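Local coordinates for protein putative sortase (Streptococcus pneumoniae, PDB 2W1K) that probably acts as a pilus-associated class C sortase, a transpeptidase that joins pilin subunits covalently during assembly of the pneumococcal pilus fibre, at residues Y64-V78 with H124-D137. Residues are numbered along the deposited sequence; the frame is centred on the assembly and turned at random.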
loop_
_atom_site.group_PDB
_atom_site.type_symbol
_atom_site.label_atom_id
_atom_site.label_comp_id
_atom_site.label_asym_id
_atom_site.label_seq_id
_atom_site.Cartn_x
_atom_site.Cartn_y
_atom_site.Cartn_z
ATOM N N TYR A 64 0.408 -1.641 -9.387
ATOM C CA TYR A 64 -0.293 -0.416 -9.300
ATOM C C TYR A 64 0.606 0.789 -8.784
ATOM O O TYR A 64 0.368 1.967 -9.163
ATOM C CB TYR A 64 -1.461 -0.642 -8.336
ATOM C CG TYR A 64 -2.268 0.658 -8.057
ATOM C CD1 TYR A 64 -3.023 1.262 -9.056
ATOM C CD2 TYR A 64 -2.273 1.247 -6.770
ATOM C CE1 TYR A 64 -3.748 2.437 -8.811
ATOM C CE2 TYR A 64 -2.982 2.441 -6.528
ATOM C CZ TYR A 64 -3.737 2.980 -7.542
ATOM O OH TYR A 64 -4.488 4.088 -7.294
ATOM N N GLY A 65 1.540 0.496 -7.865
ATOM C CA GLY A 65 2.427 1.514 -7.252
ATOM C C GLY A 65 3.673 0.851 -6.704
ATOM O O GLY A 65 3.782 -0.387 -6.724
ATOM N N TYR A 66 4.641 1.667 -6.264
ATOM C CA TYR A 66 5.770 1.147 -5.501
ATOM C C TYR A 66 5.832 1.753 -4.134
ATOM O O TYR A 66 5.607 2.968 -3.972
ATOM C CB TYR A 66 7.136 1.377 -6.197
ATOM C CG TYR A 66 7.500 0.188 -6.986
ATOM C CD1 TYR A 66 6.920 0.023 -8.223
ATOM C CD2 TYR A 66 8.437 -0.742 -6.557
ATOM C CE1 TYR A 66 7.204 -1.019 -9.013
ATOM C CE2 TYR A 66 8.735 -1.882 -7.377
ATOM C CZ TYR A 66 8.086 -1.952 -8.576
ATOM O OH TYR A 66 8.229 -2.930 -9.492
ATOM N N LEU A 67 6.224 0.928 -3.173
ATOM C CA LEU A 67 6.207 1.366 -1.811
ATOM C C LEU A 67 7.617 1.159 -1.191
ATOM O O LEU A 67 8.276 0.100 -1.356
ATOM C CB LEU A 67 5.123 0.580 -1.019
ATOM C CG LEU A 67 4.940 0.979 0.463
ATOM C CD1 LEU A 67 3.521 0.619 0.910
ATOM C CD2 LEU A 67 5.933 0.218 1.417
ATOM N N SER A 68 8.053 2.138 -0.436
ATOM C CA SER A 68 9.396 2.074 0.076
ATOM C C SER A 68 9.407 2.531 1.531
ATOM O O SER A 68 8.707 3.477 1.879
ATOM C CB SER A 68 10.314 2.939 -0.798
ATOM O OG SER A 68 11.508 3.163 -0.135
ATOM N N ILE A 69 10.099 1.783 2.413
ATOM C CA ILE A 69 10.286 2.250 3.808
ATOM C C ILE A 69 11.785 2.103 4.091
ATOM O O ILE A 69 12.239 1.010 4.478
ATOM C CB ILE A 69 9.538 1.372 4.858
ATOM C CG1 ILE A 69 8.084 1.184 4.502
ATOM C CG2 ILE A 69 9.840 1.802 6.260
ATOM C CD1 ILE A 69 7.288 0.552 5.571
ATOM N N PRO A 70 12.542 3.143 3.766
ATOM C CA PRO A 70 13.996 3.102 3.821
ATOM C C PRO A 70 14.537 2.619 5.159
ATOM O O PRO A 70 15.519 1.857 5.191
ATOM C CB PRO A 70 14.452 4.583 3.518
ATOM C CG PRO A 70 13.215 5.165 2.679
ATOM C CD PRO A 70 12.006 4.451 3.301
ATOM N N SER A 71 13.891 3.011 6.250
ATOM C CA SER A 71 14.488 2.659 7.497
ATOM C C SER A 71 14.430 1.149 7.714
ATOM O O SER A 71 15.076 0.677 8.564
ATOM C CB SER A 71 13.917 3.491 8.647
ATOM O OG SER A 71 12.560 3.149 8.916
ATOM N N LEU A 72 13.681 0.401 6.907
ATOM C CA LEU A 72 13.572 -1.064 7.047
ATOM C C LEU A 72 14.139 -1.747 5.803
ATOM O O LEU A 72 14.011 -2.949 5.634
ATOM C CB LEU A 72 12.090 -1.476 7.153
ATOM C CG LEU A 72 11.310 -1.163 8.429
ATOM C CD1 LEU A 72 9.847 -1.682 8.584
ATOM C CD2 LEU A 72 12.210 -1.498 9.689
ATOM N N GLU A 73 14.731 -0.953 4.913
ATOM C CA GLU A 73 15.129 -1.355 3.584
ATOM C C GLU A 73 14.060 -2.181 2.903
ATOM O O GLU A 73 14.320 -3.195 2.320
ATOM C CB GLU A 73 16.447 -2.060 3.627
ATOM C CG GLU A 73 17.507 -1.090 4.172
ATOM C CD GLU A 73 18.871 -1.707 4.297
ATOM O OE1 GLU A 73 18.904 -2.914 4.567
ATOM O OE2 GLU A 73 19.895 -0.987 4.116
ATOM N N ILE A 74 12.859 -1.647 2.895
ATOM C CA ILE A 74 11.766 -2.237 2.145
ATOM C C ILE A 74 11.507 -1.430 0.893
ATOM O O ILE A 74 11.284 -0.194 0.999
ATOM C CB ILE A 74 10.518 -2.200 3.008
ATOM C CG1 ILE A 74 10.730 -3.116 4.233
ATOM C CG2 ILE A 74 9.218 -2.662 2.177
ATOM C CD1 ILE A 74 9.542 -3.047 5.282
ATOM N N MET A 75 11.539 -2.079 -0.268
ATOM C CA MET A 75 11.196 -1.415 -1.513
ATOM C C MET A 75 10.430 -2.435 -2.386
ATOM O O MET A 75 11.051 -3.308 -2.930
ATOM C CB MET A 75 12.502 -0.933 -2.194
ATOM C CG MET A 75 12.328 -0.189 -3.527
ATOM S SD MET A 75 13.819 0.356 -4.430
ATOM C CE MET A 75 15.007 0.929 -3.177
ATOM N N GLU A 76 9.086 -2.314 -2.530
ATOM C CA GLU A 76 8.302 -3.393 -3.141
ATOM C C GLU A 76 7.192 -2.895 -4.088
ATOM O O GLU A 76 6.574 -1.847 -3.859
ATOM C CB GLU A 76 7.604 -4.167 -2.011
ATOM C CG GLU A 76 8.431 -4.969 -1.072
ATOM C CD GLU A 76 9.124 -6.174 -1.780
ATOM O OE1 GLU A 76 8.606 -6.699 -2.805
ATOM O OE2 GLU A 76 10.212 -6.577 -1.327
ATOM N N PRO A 77 6.908 -3.662 -5.138
ATOM C CA PRO A 77 5.665 -3.384 -5.855
ATOM C C PRO A 77 4.422 -3.539 -5.030
ATOM O O PRO A 77 4.314 -4.383 -4.116
ATOM C CB PRO A 77 5.668 -4.442 -6.968
ATOM C CG PRO A 77 6.517 -5.545 -6.350
ATOM C CD PRO A 77 7.576 -4.887 -5.634
ATOM N N VAL A 78 3.433 -2.721 -5.342
ATOM C CA VAL A 78 2.133 -2.956 -4.726
ATOM C C VAL A 78 1.124 -3.436 -5.799
ATOM O O VAL A 78 0.905 -2.740 -6.889
ATOM C CB VAL A 78 1.594 -1.643 -4.034
ATOM C CG1 VAL A 78 0.202 -1.872 -3.376
ATOM C CG2 VAL A 78 2.653 -1.084 -3.008
ATOM N N HIS A 124 9.458 -7.112 9.508
ATOM C CA HIS A 124 9.952 -6.122 10.498
ATOM C C HIS A 124 9.148 -4.833 10.771
ATOM O O HIS A 124 9.667 -3.870 11.349
ATOM C CB HIS A 124 11.362 -5.674 10.109
ATOM C CG HIS A 124 12.326 -6.827 9.938
ATOM N ND1 HIS A 124 12.675 -7.679 10.989
ATOM C CD2 HIS A 124 13.031 -7.248 8.852
ATOM C CE1 HIS A 124 13.539 -8.575 10.541
ATOM N NE2 HIS A 124 13.748 -8.353 9.250
ATOM N N LEU A 125 7.893 -4.799 10.424
ATOM C CA LEU A 125 7.097 -3.610 10.712
ATOM C C LEU A 125 7.105 -3.236 12.175
ATOM O O LEU A 125 6.797 -2.093 12.542
ATOM C CB LEU A 125 5.661 -3.910 10.330
ATOM C CG LEU A 125 5.373 -3.753 8.839
ATOM C CD1 LEU A 125 3.887 -3.727 8.500
ATOM C CD2 LEU A 125 6.029 -2.595 8.309
ATOM N N ASP A 126 7.384 -4.213 13.045
ATOM C CA ASP A 126 7.271 -3.949 14.527
ATOM C C ASP A 126 8.418 -3.025 15.004
ATOM O O ASP A 126 8.351 -2.454 16.075
ATOM C CB ASP A 126 7.295 -5.245 15.334
ATOM C CG ASP A 126 8.537 -6.068 15.055
ATOM O OD1 ASP A 126 8.733 -6.580 13.947
ATOM O OD2 ASP A 126 9.378 -6.190 15.931
ATOM N N GLN A 127 9.452 -2.872 14.181
ATOM C CA GLN A 127 10.543 -1.945 14.451
ATOM C C GLN A 127 10.328 -0.423 14.200
ATOM O O GLN A 127 11.152 0.377 14.637
ATOM C CB GLN A 127 11.680 -2.382 13.593
ATOM C CG GLN A 127 12.303 -3.629 14.122
ATOM C CD GLN A 127 13.376 -4.176 13.218
ATOM O OE1 GLN A 127 13.671 -5.360 13.264
ATOM N NE2 GLN A 127 13.978 -3.305 12.379
ATOM N N LEU A 128 9.277 -0.065 13.452
ATOM C CA LEU A 128 8.989 1.268 13.045
ATOM C C LEU A 128 8.714 2.114 14.265
ATOM O O LEU A 128 8.007 1.635 15.189
ATOM C CB LEU A 128 7.761 1.279 12.126
ATOM C CG LEU A 128 8.049 0.784 10.709
ATOM C CD1 LEU A 128 6.713 0.447 9.969
ATOM C CD2 LEU A 128 8.911 1.847 10.018
ATOM N N LYS A 129 9.260 3.349 14.259
ATOM C CA LYS A 129 9.127 4.300 15.382
ATOM C C LYS A 129 8.366 5.455 14.788
ATOM O O LYS A 129 8.447 5.642 13.573
ATOM C CB LYS A 129 10.487 4.839 15.792
ATOM C CG LYS A 129 11.522 3.801 16.286
ATOM C CD LYS A 129 11.361 3.405 17.804
ATOM C CE LYS A 129 12.148 2.061 18.158
ATOM N NZ LYS A 129 12.646 1.886 19.600
ATOM N N VAL A 130 7.677 6.241 15.639
ATOM C CA VAL A 130 6.821 7.326 15.214
ATOM C C VAL A 130 7.719 8.303 14.404
ATOM O O VAL A 130 8.831 8.584 14.815
ATOM C CB VAL A 130 6.302 8.051 16.443
ATOM C CG1 VAL A 130 5.625 9.377 16.091
ATOM C CG2 VAL A 130 5.402 7.119 17.323
ATOM N N GLY A 131 7.283 8.778 13.245
ATOM C CA GLY A 131 8.115 9.696 12.425
ATOM C C GLY A 131 8.803 8.975 11.253
ATOM O O GLY A 131 9.162 9.592 10.253
ATOM N N ASP A 132 8.966 7.663 11.313
ATOM C CA ASP A 132 9.685 7.048 10.258
ATOM C C ASP A 132 8.916 7.275 8.973
ATOM O O ASP A 132 7.660 7.317 8.947
ATOM C CB ASP A 132 9.851 5.545 10.537
ATOM C CG ASP A 132 10.942 5.258 11.577
ATOM O OD1 ASP A 132 11.670 6.217 11.968
ATOM O OD2 ASP A 132 11.113 4.065 11.918
ATOM N N ALA A 133 9.671 7.362 7.876
ATOM C CA ALA A 133 9.106 7.782 6.584
ATOM C C ALA A 133 8.697 6.551 5.751
ATOM O O ALA A 133 9.286 5.469 5.913
ATOM C CB ALA A 133 10.156 8.639 5.847
ATOM N N LEU A 134 7.694 6.712 4.891
ATOM C CA LEU A 134 7.279 5.725 3.898
ATOM C C LEU A 134 7.089 6.618 2.679
ATOM O O LEU A 134 6.489 7.720 2.771
ATOM C CB LEU A 134 5.943 5.124 4.359
ATOM C CG LEU A 134 5.223 4.134 3.431
ATOM C CD1 LEU A 134 4.329 3.079 4.141
ATOM C CD2 LEU A 134 4.396 4.839 2.360
ATOM N N TYR A 135 7.618 6.161 1.551
ATOM C CA TYR A 135 7.419 6.857 0.294
ATOM C C TYR A 135 6.625 5.948 -0.676
ATOM O O TYR A 135 6.925 4.725 -0.792
ATOM C CB TYR A 135 8.751 7.184 -0.324
ATOM C CG TYR A 135 9.575 8.120 0.553
ATOM C CD1 TYR A 135 9.298 9.461 0.584
ATOM C CD2 TYR A 135 10.641 7.637 1.370
ATOM C CE1 TYR A 135 10.025 10.312 1.327
ATOM C CE2 TYR A 135 11.382 8.490 2.193
ATOM C CZ TYR A 135 11.089 9.844 2.126
ATOM O OH TYR A 135 11.774 10.784 2.849
ATOM N N TYR A 136 5.646 6.559 -1.387
ATOM C CA TYR A 136 4.801 5.782 -2.213
ATOM C C TYR A 136 4.892 6.362 -3.625
ATOM O O TYR A 136 4.582 7.516 -3.840
ATOM C CB TYR A 136 3.310 5.808 -1.652
ATOM C CG TYR A 136 2.411 5.031 -2.546
ATOM C CD1 TYR A 136 2.313 3.645 -2.430
ATOM C CD2 TYR A 136 1.679 5.658 -3.573
ATOM C CE1 TYR A 136 1.521 2.873 -3.305
ATOM C CE2 TYR A 136 0.915 4.900 -4.489
ATOM C CZ TYR A 136 0.817 3.526 -4.324
ATOM O OH TYR A 136 0.146 2.764 -5.240
ATOM N N ASP A 137 5.202 5.566 -4.630
ATOM C CA ASP A 137 5.358 6.132 -5.959
ATOM C C ASP A 137 4.230 5.692 -6.910
ATOM O O ASP A 137 4.064 4.462 -7.126
ATOM C CB ASP A 137 6.748 5.723 -6.449
ATOM C CG ASP A 137 7.121 6.354 -7.758
ATOM O OD1 ASP A 137 6.267 6.998 -8.433
ATOM O OD2 ASP A 137 8.329 6.184 -8.126
HETATM O O HOH W 1 -0.096 4.123 -7.491
HETATM O O HOH W 2 11.610 4.790 6.847
HETATM O O HOH W 3 12.571 1.916 11.451
#
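With CG of Y136 trans to its own backbone nitrogen (chi1 178°), the phenol runs diagonally from its partner L67 toward G65, and its OH reaches the CA of G65 at 3.3 Å. G65 suits this place because its bare alpha carbon lets the hydroxyl come so close. V78 CG2 meets the edge of the Y136 ring, and a water joins the Y136 OH to the carbonyl oxygen of Y64. The two tyrosine side chains cross at about a right angle, with CD2 of Y64 3.2 Å from the Y136 OH, while the Y64 OH bonds to S28.

The two strands, 65-69 and 133-137, run antiparallel. Y66 and D137 exchange two nearly straight bonds, the shorter from D137 N to Y66 O at 2.7 Å; S68 and Y135 form the next hydrogen-bonded pair, with S68 N to Y135 O more bent at 144°. On the opposite face from Y136, P70 CG lies in the plane of the Y135 ring, 3.8 Å from CD2.

Beyond the strands, L72 (chi1 -72°) reaches the 3-10 segment 125-127 and L128; its two methyls let it meet L128 CG (3.7 Å) and L125 CD2 (3.9 Å) with CD1, and Q127 with CD2. The two branches of I69 let it touch both sides, CD1 against L134 CD1 and CG2 against L128 CD2. D132 OD2 accepts K129 N within a type II turn, and a water links it to S71 OG.

This pairing closes the sortase beta-barrel between its first strand and strand 133-137: backbone bonds set the register, leucine and isoleucine branches pack together on the inner side, where L134 and I69 also touch strand 168-176, and water-bridged polar groups finish the more exposed end.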